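Local coordinates for CzcP cation efflux P1-ATPase (Ralstonia metallidurans, PDB 4U9R), which probably drives zinc out of the cell at the expense of ATP, and is represented here by its N-terminal, ferredoxin-like metal-binding extension, at residues A[35-38]-A[44-47]; A[123-128]-A[162-167]; A[24-29]-A[86-91]. All coordinates share one frame; numbering follows the deposited sequence.

How the interactions relate
From the N terminus, strand 24-29 comes first, and interaction 3 closes the longest loop by bringing helix 85-102 back against it. Nested inside that loop, interaction 1 folds the segment after helix 30-33 onto the start of helix 43-53, beside a cadmium ion whose other ligands reach as far as strand 142-148. Interaction 2 opens only after both have closed: it sets helix 116-127 beside the tail that follows helix 154-162. Interactions 2 and 3 lie on opposite sides of the chain's centre, about 39 Å apart between centres. Interaction 1 lies near that centre, where the metal ties helix 43-53 to strands 103-109 and 142-148.

Interaction 1. Residues A[35-38]-A[44-47]; sequences PGLP and CVER. With CD (cadmium ion), chain B.
Leu37, in the loop after helix 30-33, faces Cys44 in the first turn of helix 43-53, their CA atoms 8.0 Å apart. This is a loop-on-helix contact in the ferredoxin-like extension of the pump, and it flanks a cadmium site. With CG anti to its carbonyl carbon (chi1 -56°), Leu37 sends both methyl branches to the helix. CD1 meets the CG2 methyl of Val45 at 3.7 Å, while CD2 comes against Cys44 CB at 3.9 Å. The same CD2 lies 4.2 Å from the cadmium ion, so the leucine forms an apolar flank to the metal and to the methylene that carries the thiolate. Val45 and Cys44 are both buried.

Four residues hold the ion: Cys44, Asp42 just before the helix, His105 from strand 103-109 and Glu146 from strand 142-148. The site therefore links the helix start to a sheet that begins some sixty residues later. Arg47, one turn further along, belongs to the second shell: its NH1 donates to the carboxylate of Glu146, which probably helps to position that ligand, and its guanidinium makes a cation-pi contact with Phe103. At the cysteine the metal sits almost at a right angle to the CB-SG bond, about 92° at sulfur, with Cys44 SG 2.6 Å from cadmium.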
# COMPACT_ATOMS: atom_id res chain seq x y z
N PRO A 35 4.02 6.09 -4.15
CA PRO A 35 3.92 5.87 -5.60
C PRO A 35 3.61 4.42 -5.97
O PRO A 35 4.13 3.50 -5.35
CB PRO A 35 5.31 6.28 -6.12
CG PRO A 35 6.22 6.14 -4.95
CD PRO A 35 5.39 6.48 -3.74
N GLY A 36 2.72 4.23 -6.93
CA GLY A 36 2.53 2.91 -7.55
C GLY A 36 1.65 1.94 -6.79
O GLY A 36 1.82 0.73 -6.89
N LEU A 37 0.71 2.47 -6.01
CA LEU A 37 -0.30 1.62 -5.40
C LEU A 37 -1.39 1.35 -6.44
O LEU A 37 -1.67 2.22 -7.28
CB LEU A 37 -0.93 2.30 -4.19
CG LEU A 37 -0.03 2.78 -3.05
CD1 LEU A 37 -0.90 3.12 -1.85
CD2 LEU A 37 0.99 1.73 -2.66
N PRO A 38 -2.02 0.16 -6.38
CA PRO A 38 -3.19 -0.11 -7.22
C PRO A 38 -4.31 0.89 -6.98
O PRO A 38 -4.86 1.46 -7.92
CB PRO A 38 -3.63 -1.52 -6.79
CG PRO A 38 -2.88 -1.84 -5.54
CD PRO A 38 -1.62 -1.03 -5.60
N CYS A 44 -0.91 -0.16 2.35
CA CYS A 44 0.16 0.80 2.52
C CYS A 44 -0.38 2.14 3.08
O CYS A 44 0.23 2.74 3.94
CB CYS A 44 0.94 0.98 1.19
SG CYS A 44 2.32 -0.16 1.11
N VAL A 45 -1.53 2.59 2.61
CA VAL A 45 -2.16 3.81 3.10
C VAL A 45 -2.44 3.75 4.60
O VAL A 45 -2.12 4.71 5.33
CB VAL A 45 -3.46 4.12 2.33
CG1 VAL A 45 -4.13 5.36 2.92
CG2 VAL A 45 -3.15 4.37 0.87
N GLU A 46 -2.99 2.62 5.06
CA GLU A 46 -3.23 2.32 6.50
C GLU A 46 -1.94 2.16 7.28
O GLU A 46 -1.85 2.59 8.45
CB GLU A 46 -4.05 1.02 6.68
CG GLU A 46 -4.41 0.65 8.13
CD GLU A 46 -4.84 -0.82 8.34
OE1 GLU A 46 -6.01 -1.07 8.70
OE2 GLU A 46 -3.99 -1.73 8.17
N ARG A 47 -0.94 1.51 6.69
CA ARG A 47 0.36 1.44 7.36
C ARG A 47 0.87 2.85 7.67
O ARG A 47 1.29 3.14 8.79
CB ARG A 47 1.40 0.71 6.52
CG ARG A 47 1.52 -0.76 6.82
CD ARG A 47 2.63 -1.46 6.01
NE ARG A 47 2.30 -2.87 5.83
CZ ARG A 47 1.77 -3.43 4.73
NH1 ARG A 47 1.57 -2.74 3.61
NH2 ARG A 47 1.47 -4.72 4.75
CD CD B . 1.02 -1.79 -0.42

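Interaction 2. Residues A[123-128]-A[162-167]; sequences ASQLRA and SKRGLA
Gln125 turns its CG anti to the carbonyl carbon (chi1 -87°) and then runs out extended, which carries its amide across to Lys163 and Arg164. Lys163 takes the less common place for CG, between backbone N and carbonyl carbon (chi1 81°), and its straight chain then leads the ammonium to the same amide. The two segments lie on helix 116-127 and in the tail after helix 154-162 of the ferredoxin-like extension. They stand well apart, with CA atoms of Gln125 and Arg164 10.8 Å from each other, and long side chains bridge the gap at the surface.

The amide oxygen is the meeting point. Lys163 NZ stops 3.6 Å from Gln125 OE1, too far for a hydrogen bond, so any electrostatic attraction there is probably loose. Arg164 crosses the glutamine at about a right angle; Gln125 NE2 lies over one face of its guanidinium, the two planes 66° apart. Arg164 also comes close to the like-charged Arg118. Next to Gln125 on the helix, Leu126 packs on Ala135 and Val137 of strand 132-137. Arg164 presents its aliphatic part to the glutamine, CD lying 3.7 Å from Gln125 OE1.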
# COMPACT_ATOMS: atom_id res chain seq x y z
N ALA A 123 -4.70 -18.41 -4.71
CA ALA A 123 -4.59 -17.40 -3.67
C ALA A 123 -3.70 -17.91 -2.52
O ALA A 123 -2.78 -17.22 -2.09
CB ALA A 123 -5.97 -17.02 -3.15
N SER A 124 -3.98 -19.13 -2.05
CA SER A 124 -3.22 -19.74 -0.95
C SER A 124 -1.79 -20.08 -1.35
O SER A 124 -0.89 -20.06 -0.50
CB SER A 124 -3.92 -21.00 -0.42
OG SER A 124 -5.10 -20.67 0.29
N GLN A 125 -1.57 -20.41 -2.62
CA GLN A 125 -0.21 -20.71 -3.09
C GLN A 125 0.66 -19.47 -3.05
O GLN A 125 1.86 -19.56 -2.75
CB GLN A 125 -0.22 -21.30 -4.51
CG GLN A 125 -0.41 -22.82 -4.55
CD GLN A 125 -0.85 -23.34 -5.91
OE1 GLN A 125 -0.40 -22.86 -6.95
NE2 GLN A 125 -1.74 -24.33 -5.91
N LEU A 126 0.07 -18.32 -3.37
CA LEU A 126 0.78 -17.04 -3.32
C LEU A 126 1.13 -16.69 -1.86
O LEU A 126 2.30 -16.46 -1.56
CB LEU A 126 -0.04 -15.93 -3.98
CG LEU A 126 -0.01 -15.98 -5.52
CD1 LEU A 126 -1.08 -15.08 -6.13
CD2 LEU A 126 1.37 -15.64 -6.07
N ARG A 127 0.14 -16.72 -0.97
CA ARG A 127 0.37 -16.47 0.46
C ARG A 127 1.54 -17.26 1.03
O ARG A 127 2.34 -16.72 1.80
CB ARG A 127 -0.89 -16.75 1.28
CG ARG A 127 -1.96 -15.67 1.17
CD ARG A 127 -3.12 -15.90 2.13
NE ARG A 127 -4.29 -16.47 1.46
CZ ARG A 127 -5.17 -15.77 0.74
NH1 ARG A 127 -5.03 -14.46 0.57
NH2 ARG A 127 -6.20 -16.40 0.18
N ALA A 128 1.67 -18.52 0.62
CA ALA A 128 2.68 -19.43 1.17
C ALA A 128 4.11 -19.18 0.67
O ALA A 128 5.06 -19.73 1.23
CB ALA A 128 2.29 -20.87 0.90
N SER A 162 5.09 -19.08 -12.46
CA SER A 162 5.41 -19.53 -13.82
C SER A 162 4.88 -20.94 -14.05
O SER A 162 4.21 -21.20 -15.05
CB SER A 162 6.92 -19.49 -14.08
OG SER A 162 7.22 -19.72 -15.45
N LYS A 163 5.18 -21.85 -13.11
CA LYS A 163 4.69 -23.23 -13.17
C LYS A 163 3.28 -23.29 -13.79
O LYS A 163 3.09 -23.90 -14.84
CB LYS A 163 4.78 -23.92 -11.78
CG LYS A 163 3.65 -23.63 -10.80
CD LYS A 163 3.79 -24.44 -9.52
CE LYS A 163 2.80 -23.96 -8.46
NZ LYS A 163 2.49 -25.01 -7.45
N ARG A 164 2.31 -22.60 -13.19
CA ARG A 164 0.94 -22.60 -13.68
C ARG A 164 0.70 -21.43 -14.63
O ARG A 164 0.70 -21.62 -15.85
CB ARG A 164 -0.05 -22.61 -12.52
CG ARG A 164 -0.25 -24.00 -11.95
CD ARG A 164 -0.44 -24.03 -10.44
NE ARG A 164 -0.15 -25.38 -9.94
CZ ARG A 164 -1.00 -26.41 -9.97
NH1 ARG A 164 -2.23 -26.26 -10.45
NH2 ARG A 164 -0.63 -27.59 -9.49
N GLY A 165 0.49 -20.24 -14.07
CA GLY A 165 0.13 -19.05 -14.85
C GLY A 165 1.33 -18.28 -15.34
O GLY A 165 2.46 -18.75 -15.20
N LEU A 166 1.09 -17.12 -15.93
CA LEU A 166 2.17 -16.18 -16.29
C LEU A 166 1.61 -14.81 -16.67
O LEU A 166 0.69 -14.71 -17.48
CB LEU A 166 3.02 -16.73 -17.45
CG LEU A 166 4.35 -16.01 -17.71
CD1 LEU A 166 5.49 -17.01 -17.91
CD2 LEU A 166 4.27 -15.05 -18.89
N ALA A 167 2.18 -13.75 -16.07
CA ALA A 167 1.91 -12.35 -16.44
C ALA A 167 0.50 -12.12 -17.00
O ALA A 167 0.32 -11.58 -18.10
CB ALA A 167 2.96 -11.87 -17.44

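Interaction 3. Residues A[24-29]-A[86-91]; sequences EKLRLD and ARIREL. With TCE (3,3',3''-phosphanetriyltripropanoic acid), chain D.
Leu26, in the middle of edge strand 24-29, comes closest by backbone to Arg89 of helix 85-102, with CA atoms 7.8 Å apart. One face of the strand looks to this helix, as in the helix-on-sheet layer of a ferredoxin-like fold. Leu26 carries the contact: with CG between backbone N and carbonyl carbon (chi1 62°), the side chain turns its CD2 branch to the helix. That methyl presses on Ile88 CG2 at 3.5 Å, tight apolar packing, and lies 3.9 Å from Arg89 CB. Arg89 lends only the root of its chain here; the guanidinium end leads away from the strand. Leu28 adds a looser cover, turned to the same helix.

From the other face of the strand, Lys25 and Arg27 extend to the bound phosphanetriyltripropanoic acid. Both terminal nitrogens of Arg27 point to a single carboxylate oxygen, O15, which lies at the edge of the guanidinium, in its plane; the bonds are weak, 3.4 Å from NH1 and 3.3 Å from NH2. His62, Lys64 and His77 complete this pocket, and the two histidines also bind a cadmium ion together with Cys75. Strand 24-29 is thus sandwiched between pocket and helix: it pairs antiparallel with strand 73-78, Leu26 bonding to Val76 by backbone, while Ile88 reaches across to Val58 of strand 58-64, the far edge of the sheet.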
# COMPACT_ATOMS: atom_id res chain seq x y z
N GLU A 24 -3.34 22.86 13.27
CA GLU A 24 -3.05 23.18 11.86
C GLU A 24 -3.08 21.89 11.09
O GLU A 24 -2.92 20.81 11.68
CB GLU A 24 -1.70 23.91 11.69
CG GLU A 24 -1.71 25.34 12.28
CD GLU A 24 -0.47 26.18 11.94
OE1 GLU A 24 0.69 25.71 12.14
OE2 GLU A 24 -0.64 27.34 11.49
N LYS A 25 -3.30 22.00 9.79
CA LYS A 25 -3.43 20.86 8.91
C LYS A 25 -2.47 20.95 7.75
O LYS A 25 -2.28 22.02 7.23
CB LYS A 25 -4.83 20.85 8.32
CG LYS A 25 -5.87 21.01 9.39
CD LYS A 25 -7.28 20.84 8.91
CE LYS A 25 -8.19 21.06 10.13
NZ LYS A 25 -9.60 20.76 9.82
N LEU A 26 -1.93 19.82 7.32
CA LEU A 26 -1.23 19.76 6.05
C LEU A 26 -1.70 18.57 5.24
O LEU A 26 -2.06 17.51 5.81
CB LEU A 26 0.29 19.69 6.24
CG LEU A 26 0.96 18.52 6.98
CD1 LEU A 26 1.10 17.32 6.10
CD2 LEU A 26 2.40 18.81 7.36
N ARG A 27 -1.69 18.72 3.93
CA ARG A 27 -2.11 17.67 3.02
C ARG A 27 -1.09 17.42 1.96
O ARG A 27 -0.43 18.32 1.50
CB ARG A 27 -3.37 18.09 2.30
CG ARG A 27 -4.60 17.88 3.13
CD ARG A 27 -5.83 18.59 2.59
NE ARG A 27 -6.72 18.81 3.72
CZ ARG A 27 -7.82 19.55 3.70
NH1 ARG A 27 -8.20 20.14 2.58
NH2 ARG A 27 -8.54 19.68 4.80
N LEU A 28 -0.98 16.17 1.56
CA LEU A 28 -0.10 15.76 0.52
C LEU A 28 -0.84 14.70 -0.29
O LEU A 28 -1.75 14.01 0.22
CB LEU A 28 1.13 15.15 1.13
CG LEU A 28 2.07 16.09 1.90
CD1 LEU A 28 1.81 15.99 3.38
CD2 LEU A 28 3.50 15.69 1.65
N ASP A 29 -0.45 14.56 -1.55
CA ASP A 29 -1.11 13.65 -2.44
C ASP A 29 -0.55 12.26 -2.20
O ASP A 29 0.64 12.08 -1.98
CB ASP A 29 -0.93 14.10 -3.89
CG ASP A 29 -1.47 15.49 -4.11
OD1 ASP A 29 -2.70 15.67 -4.06
OD2 ASP A 29 -0.65 16.42 -4.29
N ALA A 86 7.73 21.98 9.61
CA ALA A 86 8.88 21.30 9.00
C ALA A 86 9.06 19.86 9.46
O ALA A 86 9.31 18.97 8.67
CB ALA A 86 10.16 22.07 9.33
N ARG A 87 8.94 19.68 10.76
CA ARG A 87 9.12 18.40 11.42
C ARG A 87 7.93 17.44 11.20
O ARG A 87 8.13 16.26 10.92
CB ARG A 87 9.37 18.67 12.92
CG ARG A 87 9.48 17.43 13.80
CD ARG A 87 10.66 16.55 13.44
NE ARG A 87 10.53 15.20 14.00
CZ ARG A 87 10.96 14.83 15.20
NH1 ARG A 87 11.56 15.69 16.03
NH2 ARG A 87 10.77 13.57 15.59
N ILE A 88 6.68 17.92 11.25
CA ILE A 88 5.57 17.02 10.95
C ILE A 88 5.64 16.58 9.48
O ILE A 88 5.53 15.39 9.17
CB ILE A 88 4.19 17.54 11.41
CG1 ILE A 88 3.12 16.47 11.25
CG2 ILE A 88 3.73 18.73 10.62
CD1 ILE A 88 3.41 15.16 11.94
N ARG A 89 5.95 17.49 8.57
CA ARG A 89 5.98 17.13 7.15
C ARG A 89 7.12 16.11 6.85
O ARG A 89 6.97 15.19 6.04
CB ARG A 89 6.10 18.38 6.28
CG ARG A 89 6.21 18.10 4.80
CD ARG A 89 6.28 19.37 3.96
NE ARG A 89 7.46 20.17 4.30
CZ ARG A 89 7.46 21.42 4.72
NH1 ARG A 89 6.34 22.13 4.89
NH2 ARG A 89 8.62 21.99 4.99
N GLU A 90 8.25 16.26 7.53
CA GLU A 90 9.38 15.34 7.40
C GLU A 90 9.02 13.95 7.88
O GLU A 90 9.34 12.94 7.23
CB GLU A 90 10.61 15.89 8.17
CG GLU A 90 11.84 14.99 8.27
CD GLU A 90 13.05 15.73 8.86
OE1 GLU A 90 13.21 15.73 10.11
OE2 GLU A 90 13.80 16.35 8.07
N LEU A 91 8.35 13.90 9.01
CA LEU A 91 7.79 12.67 9.52
C LEU A 91 6.84 12.04 8.51
O LEU A 91 6.94 10.87 8.22
CB LEU A 91 7.07 12.94 10.82
CG LEU A 91 6.98 11.88 11.88
CD1 LEU A 91 8.28 11.09 12.06
CD2 LEU A 91 6.66 12.61 13.18
O16 TCE D . -13.31 20.91 3.94
C14 TCE D . -12.10 20.60 4.04
O15 TCE D . -11.16 21.33 3.66
C5 TCE D . -11.75 19.25 4.64
C2 TCE D . -11.20 19.34 6.04
P TCE D . -10.60 17.76 6.75
C3 TCE D . -11.95 16.58 6.38
C6 TCE D . -12.37 15.86 7.65
C8 TCE D . -13.87 15.70 7.79
O10 TCE D . -14.31 14.57 8.08
O9 TCE D . -14.59 16.71 7.61
C1 TCE D . -10.75 18.03 8.56
C4 TCE D . -12.17 18.52 8.83
C11 TCE D . -12.71 18.09 10.18
O12 TCE D . -11.99 18.25 11.19
O13 TCE D . -13.86 17.60 10.21